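Local structure of glycosyl hydrolase, family 38 (Enterococcus faecalis, 5KBP) at residues A74-K77 with A78-G82; S99-S102 with N103-N106; S202-E205 with A206-F210; R366-M369 with T370-N374. The protein probably hydrolyses alpha-mannosidic linkages in carbohydrates, as a metal-binding member of glycoside hydrolase family 38. All blocks are in the same frame, centred on the assembly; numbering follows the deposited sequence.

Overall arrangement
All four contacts are local, between residues three to five apart along one helix, rather than meetings of distant elements. Contacts 1, 2 and 3 belong to the family 38 N-terminal region, on helices 72-80, 100-117 and 204-219; contact 4 lies in the middle region, on helix 362-393. Contact 2 is the buried one, and its charges are paired with one another and with surrounding domains. Its centre is about 19 Å from that of contact 4, where methionines and a phenylalanine pack inward while polar groups reach the second subunit. Contact 1 is partly buried, with valines on one flank and a sulfate-binding lysine on another. Contact 3, at the surface, has mostly small or charged residues.

Contact 1 (A74-K77 with A78-G82); sequences AVKK and AVQAG. With SO4 (sulfate ion), chain E.
Gln80 sets its CG opposite its own carbonyl carbon (chi1 -71°) and extends from there, which carries the side chain back along the helix over Lys76. CG comes 3.1 Å from Lys76 O, and the amide nitrogen NE2 ends 4.0 Å from Lys76 CB. The backbones are joined more firmly, by Gln80 N donating to Lys76 O at 2.8 Å, and by Ala78 and Val79 donating to Ala74 and Val75 in the same way. The segments form the C-terminal part of helix 72-80 and its end. Ala81 N makes the last i to i+4 bond, to Lys77 O at 3.1 Å; the helix then closes in a Schellman motif, with Gly82 N turned back to Val79 O and Gly82 at a positive phi, which suits glycine. On the inner flank Val75 CG1 lies 4.5 Å from Val79 CG2, and both valines also meet Trp117 of helix 100-117, while small Ala78 fits against Leu40 of helix 25-45. Lys76 runs outward, extended beyond CG, and its NZ donates to sulfate O3 at 3.2 Å. With Lys72 and Lys72 of the second subunit, three ammonium groups from two chains converge on one anion, probably from the crystallisation liquor, and the lysines form an anion site at the subunit boundary.

Contact 2 (S99-S102 with N103-N106); sequences SSES and NVRN
An N-capped first turn opens helix 100-117, and Ser99 is its cap: Ser99 OG accepts from Ser102 N at 3.1 Å, while Ser99 O begins the helical bonding by accepting from Asn103 N. Serine suits the cap because its short hydroxyl can fold back to a backbone N-H that has no earlier helical carbonyl to bond. Asn103 adds a weak bond from ND2 to Ser99 O, 2.9 Å long but strongly bent. Ser99 OG is also bonded to Glu318 of helix 304-332, which ties the cap to the neighbouring helix.

From the same first turn, Glu101 reaches forward to Arg105 in a buried i to i+4 salt bridge. Glu101 bends at chi2 (-65°), bringing its carboxylate round toward the arginine, whose own chain is bent at chi2 as well. The two flat groups are steeply inclined, 73° apart, so they do not pair in a common plane; instead a single oxygen, OE1, sits in the guanidinium plane and receives both nitrogens on that edge. OE1 also pairs with Arg846, OE2 is bonded to Tyr693 and Thr832, and Arg105 NH2 turns to Glu322, so that the turn joins the N-terminal region to helix 304-332 and to the C-terminal beta domains. With two arginines close by, the carboxylate would be expected to remain ionised. Arg105 NE lies 3.0 Å from Glu101 OE1, and Arg105 NH1 lies 3.2 Å from the same oxygen.

Contact 3 (S202-E205 with A206-F210); sequences SEKE and AAIAF
Ala207 packs closely under Glu203 at the N-terminal turn of helix 204-219, where Glu203 holds the N-cap position. Ala207 N donates to Glu203 O at 2.9 Å, nearly along the C=O axis, and Ala207 CB is 3.1 Å from the same oxygen. Alanine suits this snug place: its methyl group fits against the turn and also meets Leu248 of helix 242-252; it is buried, unlike the exposed Lys204 and Glu205. Just before the helix, Ser202 fastens the chain to Asp241 through its hydroxyl.

The other flank is loose and exposed. Lys204 leaves with CG opposite its backbone N (chi1 179°), stays extended and then turns at chi4, so that its ammonium end lies alongside Ile208, the two side chains pointing the same way. That end makes a weak salt bridge to Glu205 OE1, at 3.4 Å, as fits charged residues facing solvent. Ile208 stands between the two regimes. It touches Leu252, and its side chain is about 5 Å from that of Phe253, a calcium-binding residue, although no calcium is bound to this chain. Ile208 CG1 rests 3.3 Å from Lys204 O, and its CD1 ends 3.6 Å from Lys204 NZ.

Contact 4 (R366-M369 with T370-N374); sequences RGMM and TRFEN
Arg371 folds back along helix 362-393 over Gly367 and Met368, and its side chain touches these two residues in turn. CB begins 3.5 Å from Met368 O. CG, placed opposite the carbonyl carbon (chi1 -57°), comes 3.4 Å from Gly367 O, the same oxygen that accepts Arg371 N. The chain then runs extended to NE, which leaves the guanidinium with Gly367 O over one face and Met368 CG at its edge, 3.7 Å from NH2. Gly367, having no side chain, presents its carbonyl oxygen to the arginine. At the tip NH2 forms a salt bridge with Glu20 and a hydrogen bond with Asn350.

Another flank of the turn is apolar. Phe372 N donates to Met368 O at 2.8 Å, and the ring lies beside Met368, with CE of the methionine 4.2 Å from CE2 of the phenylalanine. Met369, bent at chi2 and chi3, swings its methyl group across to the ring, putting Met369 CE a close 3.4 Å from Phe372 CD2. Flexible methionines suit this place, since they can mould themselves to a flat ring.

A third flank reaches the second subunit. Thr370 OG1 is hydrogen-bonded to Thr370 OG1 of that subunit, and Arg366 NH2 forms a salt bridge with Glu373 of the second subunit, while its NH1 pairs with Glu767 of the same chain. This stretch of helix thus combines an apolar inner flank with a polar dimer interface, where hydroxyl meets hydroxyl and arginine meets glutamate across the subunit boundary, so the polar groups there find partners in the other subunit.

Contact 1 (A74-K77 with A78-G82)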
# COMPACT_ATOMS: atom_id res chain seq x y z
N ALA A 74 15.75 -8.33 24.24
CA ALA A 74 15.55 -9.77 24.33
C ALA A 74 15.96 -10.46 23.04
O ALA A 74 16.58 -11.54 23.07
CB ALA A 74 14.09 -10.07 24.65
N VAL A 75 15.64 -9.86 21.89
CA VAL A 75 16.04 -10.44 20.60
C VAL A 75 17.56 -10.42 20.47
O VAL A 75 18.17 -11.38 19.99
CB VAL A 75 15.36 -9.68 19.45
CG1 VAL A 75 15.98 -10.08 18.11
CG2 VAL A 75 13.87 -9.95 19.45
N LYS A 76 18.19 -9.31 20.88
CA LYS A 76 19.65 -9.24 20.87
C LYS A 76 20.26 -10.37 21.69
O LYS A 76 21.15 -11.08 21.22
CB LYS A 76 20.11 -7.88 21.41
CG LYS A 76 20.16 -6.77 20.39
CD LYS A 76 20.49 -5.44 21.06
CE LYS A 76 21.02 -4.43 20.06
NZ LYS A 76 21.23 -3.09 20.70
N LYS A 77 19.78 -10.54 22.93
CA LYS A 77 20.34 -11.58 23.80
C LYS A 77 20.07 -12.98 23.25
O LYS A 77 20.88 -13.88 23.46
CB LYS A 77 19.77 -11.44 25.21
CG LYS A 77 20.33 -10.24 25.97
CD LYS A 77 19.75 -10.15 27.38
CE LYS A 77 18.31 -9.64 27.36
NZ LYS A 77 17.79 -9.40 28.73
N ALA A 78 18.94 -13.18 22.57
CA ALA A 78 18.66 -14.49 21.99
C ALA A 78 19.62 -14.81 20.85
O ALA A 78 20.10 -15.95 20.74
CB ALA A 78 17.21 -14.56 21.51
N VAL A 79 19.92 -13.83 20.00
CA VAL A 79 20.85 -14.05 18.90
C VAL A 79 22.28 -14.16 19.43
O VAL A 79 23.06 -14.99 18.97
CB VAL A 79 20.71 -12.94 17.85
CG1 VAL A 79 21.75 -13.11 16.76
CG2 VAL A 79 19.31 -12.95 17.26
N GLN A 80 22.64 -13.31 20.40
CA GLN A 80 23.99 -13.35 20.96
C GLN A 80 24.28 -14.69 21.63
O GLN A 80 25.43 -15.12 21.67
CB GLN A 80 24.18 -12.20 21.95
CG GLN A 80 24.27 -10.83 21.32
CD GLN A 80 24.35 -9.72 22.35
OE1 GLN A 80 24.73 -9.95 23.50
NE2 GLN A 80 23.99 -8.51 21.95
N ALA A 81 23.25 -15.35 22.16
CA ALA A 81 23.42 -16.64 22.82
C ALA A 81 23.50 -17.80 21.84
O ALA A 81 23.64 -18.95 22.28
CB ALA A 81 22.28 -16.88 23.80
N GLY A 82 23.43 -17.54 20.54
CA GLY A 82 23.41 -18.62 19.57
C GLY A 82 22.17 -19.47 19.61
O GLY A 82 22.20 -20.61 19.12
S SO4 E . 19.46 0.30 19.81
O1 SO4 E . 19.05 1.51 20.51
O2 SO4 E . 18.91 0.31 18.46
O3 SO4 E . 18.95 -0.87 20.53
O4 SO4 E . 20.91 0.23 19.75

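Contact 2 (S99-S102 with N103-N106)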
# COMPACT_ATOMS: atom_id res chain seq x y z
N SER A 99 15.67 -10.13 -10.49
CA SER A 99 16.85 -9.84 -11.29
C SER A 99 18.10 -10.46 -10.68
O SER A 99 18.12 -10.89 -9.53
CB SER A 99 17.04 -8.32 -11.44
OG SER A 99 17.33 -7.72 -10.19
N SER A 100 19.16 -10.50 -11.49
CA SER A 100 20.44 -11.05 -11.03
C SER A 100 20.97 -10.26 -9.84
O SER A 100 21.41 -10.85 -8.84
CB SER A 100 21.45 -11.04 -12.18
OG SER A 100 21.02 -11.84 -13.25
N GLU A 101 20.93 -8.93 -9.92
CA GLU A 101 21.41 -8.11 -8.82
C GLU A 101 20.52 -8.25 -7.59
O GLU A 101 21.02 -8.25 -6.46
CB GLU A 101 21.50 -6.65 -9.25
CG GLU A 101 22.71 -6.34 -10.11
CD GLU A 101 24.01 -6.52 -9.36
OE1 GLU A 101 24.05 -6.19 -8.15
OE2 GLU A 101 24.99 -6.99 -9.97
N SER A 102 19.21 -8.37 -7.78
CA SER A 102 18.30 -8.52 -6.65
C SER A 102 18.64 -9.75 -5.82
O SER A 102 18.50 -9.74 -4.59
CB SER A 102 16.85 -8.57 -7.13
OG SER A 102 16.45 -7.33 -7.68
N ASN A 103 19.08 -10.83 -6.48
CA ASN A 103 19.55 -12.00 -5.74
C ASN A 103 20.78 -11.67 -4.92
O ASN A 103 20.94 -12.17 -3.80
CB ASN A 103 19.83 -13.14 -6.71
CG ASN A 103 18.56 -13.79 -7.24
OD1 ASN A 103 17.88 -14.50 -6.51
ND2 ASN A 103 18.26 -13.55 -8.51
N VAL A 104 21.68 -10.84 -5.46
CA VAL A 104 22.89 -10.47 -4.74
C VAL A 104 22.57 -9.49 -3.62
O VAL A 104 23.10 -9.61 -2.51
CB VAL A 104 23.93 -9.89 -5.72
CG1 VAL A 104 25.00 -9.11 -4.98
CG2 VAL A 104 24.56 -11.02 -6.54
N ARG A 105 21.69 -8.51 -3.87
CA ARG A 105 21.30 -7.58 -2.82
C ARG A 105 20.62 -8.29 -1.66
O ARG A 105 20.72 -7.84 -0.52
CB ARG A 105 20.39 -6.49 -3.38
CG ARG A 105 20.91 -5.79 -4.62
CD ARG A 105 22.36 -5.35 -4.46
NE ARG A 105 22.92 -4.85 -5.71
CZ ARG A 105 22.85 -3.58 -6.10
NH1 ARG A 105 23.39 -3.22 -7.26
NH2 ARG A 105 22.25 -2.68 -5.35
N ASN A 106 19.93 -9.39 -1.94
CA ASN A 106 19.33 -10.18 -0.87
C ASN A 106 20.40 -10.75 0.04
O ASN A 106 20.23 -10.80 1.27
CB ASN A 106 18.47 -11.30 -1.46
CG ASN A 106 17.68 -12.05 -0.41
OD1 ASN A 106 17.20 -11.46 0.56
ND2 ASN A 106 17.54 -13.36 -0.59

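Contact 3 (S202-E205 with A206-F210)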
# COMPACT_ATOMS: atom_id res chain seq x y z
N SER A 202 5.29 -36.53 22.22
CA SER A 202 5.84 -36.62 23.56
C SER A 202 5.14 -37.68 24.40
O SER A 202 5.18 -37.61 25.63
CB SER A 202 5.77 -35.26 24.25
OG SER A 202 4.42 -34.82 24.39
N GLU A 203 4.49 -38.65 23.76
CA GLU A 203 3.87 -39.77 24.44
C GLU A 203 4.45 -41.07 23.88
O GLU A 203 4.81 -41.16 22.71
CB GLU A 203 2.34 -39.76 24.27
CG GLU A 203 1.66 -38.58 24.96
CD GLU A 203 2.02 -38.48 26.43
OE1 GLU A 203 2.44 -37.39 26.88
OE2 GLU A 203 1.88 -39.50 27.15
N LYS A 204 4.52 -42.08 24.75
CA LYS A 204 5.29 -43.29 24.45
C LYS A 204 4.78 -43.98 23.19
O LYS A 204 5.54 -44.20 22.24
CB LYS A 204 5.23 -44.25 25.64
CG LYS A 204 5.97 -45.56 25.41
CD LYS A 204 5.91 -46.44 26.65
CE LYS A 204 6.74 -47.70 26.46
NZ LYS A 204 6.29 -48.50 25.29
N GLU A 205 3.49 -44.33 23.16
CA GLU A 205 2.96 -45.12 22.05
C GLU A 205 3.04 -44.35 20.74
O GLU A 205 3.44 -44.90 19.71
CB GLU A 205 1.52 -45.53 22.34
CG GLU A 205 1.37 -46.53 23.48
CD GLU A 205 2.24 -47.75 23.29
OE1 GLU A 205 3.11 -48.00 24.15
OE2 GLU A 205 2.07 -48.46 22.28
N ALA A 206 2.66 -43.07 20.75
CA ALA A 206 2.72 -42.27 19.54
C ALA A 206 4.15 -42.07 19.06
O ALA A 206 4.40 -42.01 17.85
CB ALA A 206 2.04 -40.92 19.76
N ALA A 207 5.10 -41.97 19.99
CA ALA A 207 6.49 -41.74 19.61
C ALA A 207 7.08 -42.95 18.90
O ALA A 207 7.89 -42.80 17.98
CB ALA A 207 7.33 -41.39 20.84
N ILE A 208 6.69 -44.16 19.31
CA ILE A 208 7.25 -45.37 18.72
C ILE A 208 6.87 -45.47 17.24
O ILE A 208 7.73 -45.63 16.37
CB ILE A 208 6.79 -46.62 19.50
CG1 ILE A 208 7.34 -46.58 20.93
CG2 ILE A 208 7.23 -47.88 18.79
CD1 ILE A 208 6.77 -47.65 21.83
N ALA A 209 5.57 -45.38 16.95
CA ALA A 209 5.12 -45.42 15.56
C ALA A 209 5.66 -44.25 14.76
O ALA A 209 5.89 -44.37 13.55
CB ALA A 209 3.59 -45.45 15.50
N PHE A 210 5.87 -43.10 15.41
CA PHE A 210 6.42 -41.94 14.72
C PHE A 210 7.86 -42.20 14.28
O PHE A 210 8.18 -42.11 13.09
CB PHE A 210 6.34 -40.71 15.62
CG PHE A 210 6.91 -39.46 15.01
CD1 PHE A 210 6.12 -38.64 14.21
CD2 PHE A 210 8.22 -39.09 15.24
CE1 PHE A 210 6.64 -37.48 13.66
CE2 PHE A 210 8.75 -37.94 14.69
CZ PHE A 210 7.96 -37.13 13.89

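Contact 4 (R366-M369 with T370-N374)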
# COMPACT_ATOMS: atom_id res chain seq x y z
N ARG A 366 -2.33 -6.32 -4.01
CA ARG A 366 -2.58 -4.88 -3.97
C ARG A 366 -1.60 -4.19 -3.03
O ARG A 366 -1.21 -3.04 -3.27
CB ARG A 366 -4.02 -4.59 -3.55
CG ARG A 366 -5.06 -5.06 -4.55
CD ARG A 366 -6.39 -4.34 -4.35
NE ARG A 366 -6.90 -4.50 -3.00
CZ ARG A 366 -7.68 -5.50 -2.61
NH1 ARG A 366 -8.03 -6.44 -3.48
NH2 ARG A 366 -8.10 -5.58 -1.36
N GLY A 367 -1.19 -4.88 -1.96
CA GLY A 367 -0.17 -4.33 -1.09
C GLY A 367 1.21 -4.33 -1.71
O GLY A 367 2.05 -3.49 -1.37
N MET A 368 1.47 -5.27 -2.62
CA MET A 368 2.74 -5.27 -3.34
C MET A 368 2.84 -4.07 -4.28
O MET A 368 3.93 -3.52 -4.47
CB MET A 368 2.90 -6.56 -4.15
CG MET A 368 3.04 -7.81 -3.31
SD MET A 368 3.25 -9.28 -4.34
CE MET A 368 4.71 -8.82 -5.27
N MET A 369 1.72 -3.65 -4.87
CA MET A 369 1.73 -2.48 -5.74
C MET A 369 2.14 -1.23 -4.97
O MET A 369 2.85 -0.37 -5.51
CB MET A 369 0.36 -2.29 -6.38
CG MET A 369 0.03 -3.28 -7.49
SD MET A 369 0.87 -2.93 -9.05
CE MET A 369 2.24 -4.07 -8.96
N THR A 370 1.70 -1.11 -3.72
CA THR A 370 2.12 0.02 -2.90
C THR A 370 3.62 -0.00 -2.66
O THR A 370 4.29 1.04 -2.74
CB THR A 370 1.36 0.01 -1.56
OG1 THR A 370 -0.03 0.24 -1.80
CG2 THR A 370 1.90 1.10 -0.63
N ARG A 371 4.18 -1.18 -2.37
CA ARG A 371 5.62 -1.30 -2.21
C ARG A 371 6.35 -0.95 -3.50
O ARG A 371 7.39 -0.28 -3.47
CB ARG A 371 5.99 -2.71 -1.76
CG ARG A 371 5.31 -3.17 -0.47
CD ARG A 371 6.02 -4.40 0.09
NE ARG A 371 5.32 -4.98 1.23
CZ ARG A 371 4.55 -6.06 1.16
NH1 ARG A 371 3.96 -6.53 2.25
NH2 ARG A 371 4.38 -6.68 -0.00
N PHE A 372 5.83 -1.41 -4.64
CA PHE A 372 6.43 -1.08 -5.92
C PHE A 372 6.42 0.43 -6.17
O PHE A 372 7.42 1.01 -6.59
CB PHE A 372 5.70 -1.81 -7.05
CG PHE A 372 6.21 -3.21 -7.29
CD1 PHE A 372 7.56 -3.46 -7.38
CD2 PHE A 372 5.32 -4.27 -7.42
CE1 PHE A 372 8.03 -4.74 -7.60
CE2 PHE A 372 5.78 -5.55 -7.64
CZ PHE A 372 7.14 -5.79 -7.73
N GLU A 373 5.28 1.07 -5.91
CA GLU A 373 5.18 2.52 -6.09
C GLU A 373 6.18 3.25 -5.21
O GLU A 373 6.86 4.18 -5.66
CB GLU A 373 3.76 3.00 -5.79
CG GLU A 373 2.70 2.48 -6.75
CD GLU A 373 2.48 3.40 -7.93
OE1 GLU A 373 1.67 3.05 -8.82
OE2 GLU A 373 3.11 4.48 -7.97
N ASN A 374 6.30 2.83 -3.94
CA ASN A 374 7.17 3.53 -3.00
C ASN A 374 8.64 3.33 -3.37
O ASN A 374 9.42 4.29 -3.37
CB ASN A 374 6.90 3.05 -1.58
CG ASN A 374 5.56 3.53 -1.05
OD1 ASN A 374 5.04 4.56 -1.50
ND2 ASN A 374 5.00 2.81 -0.09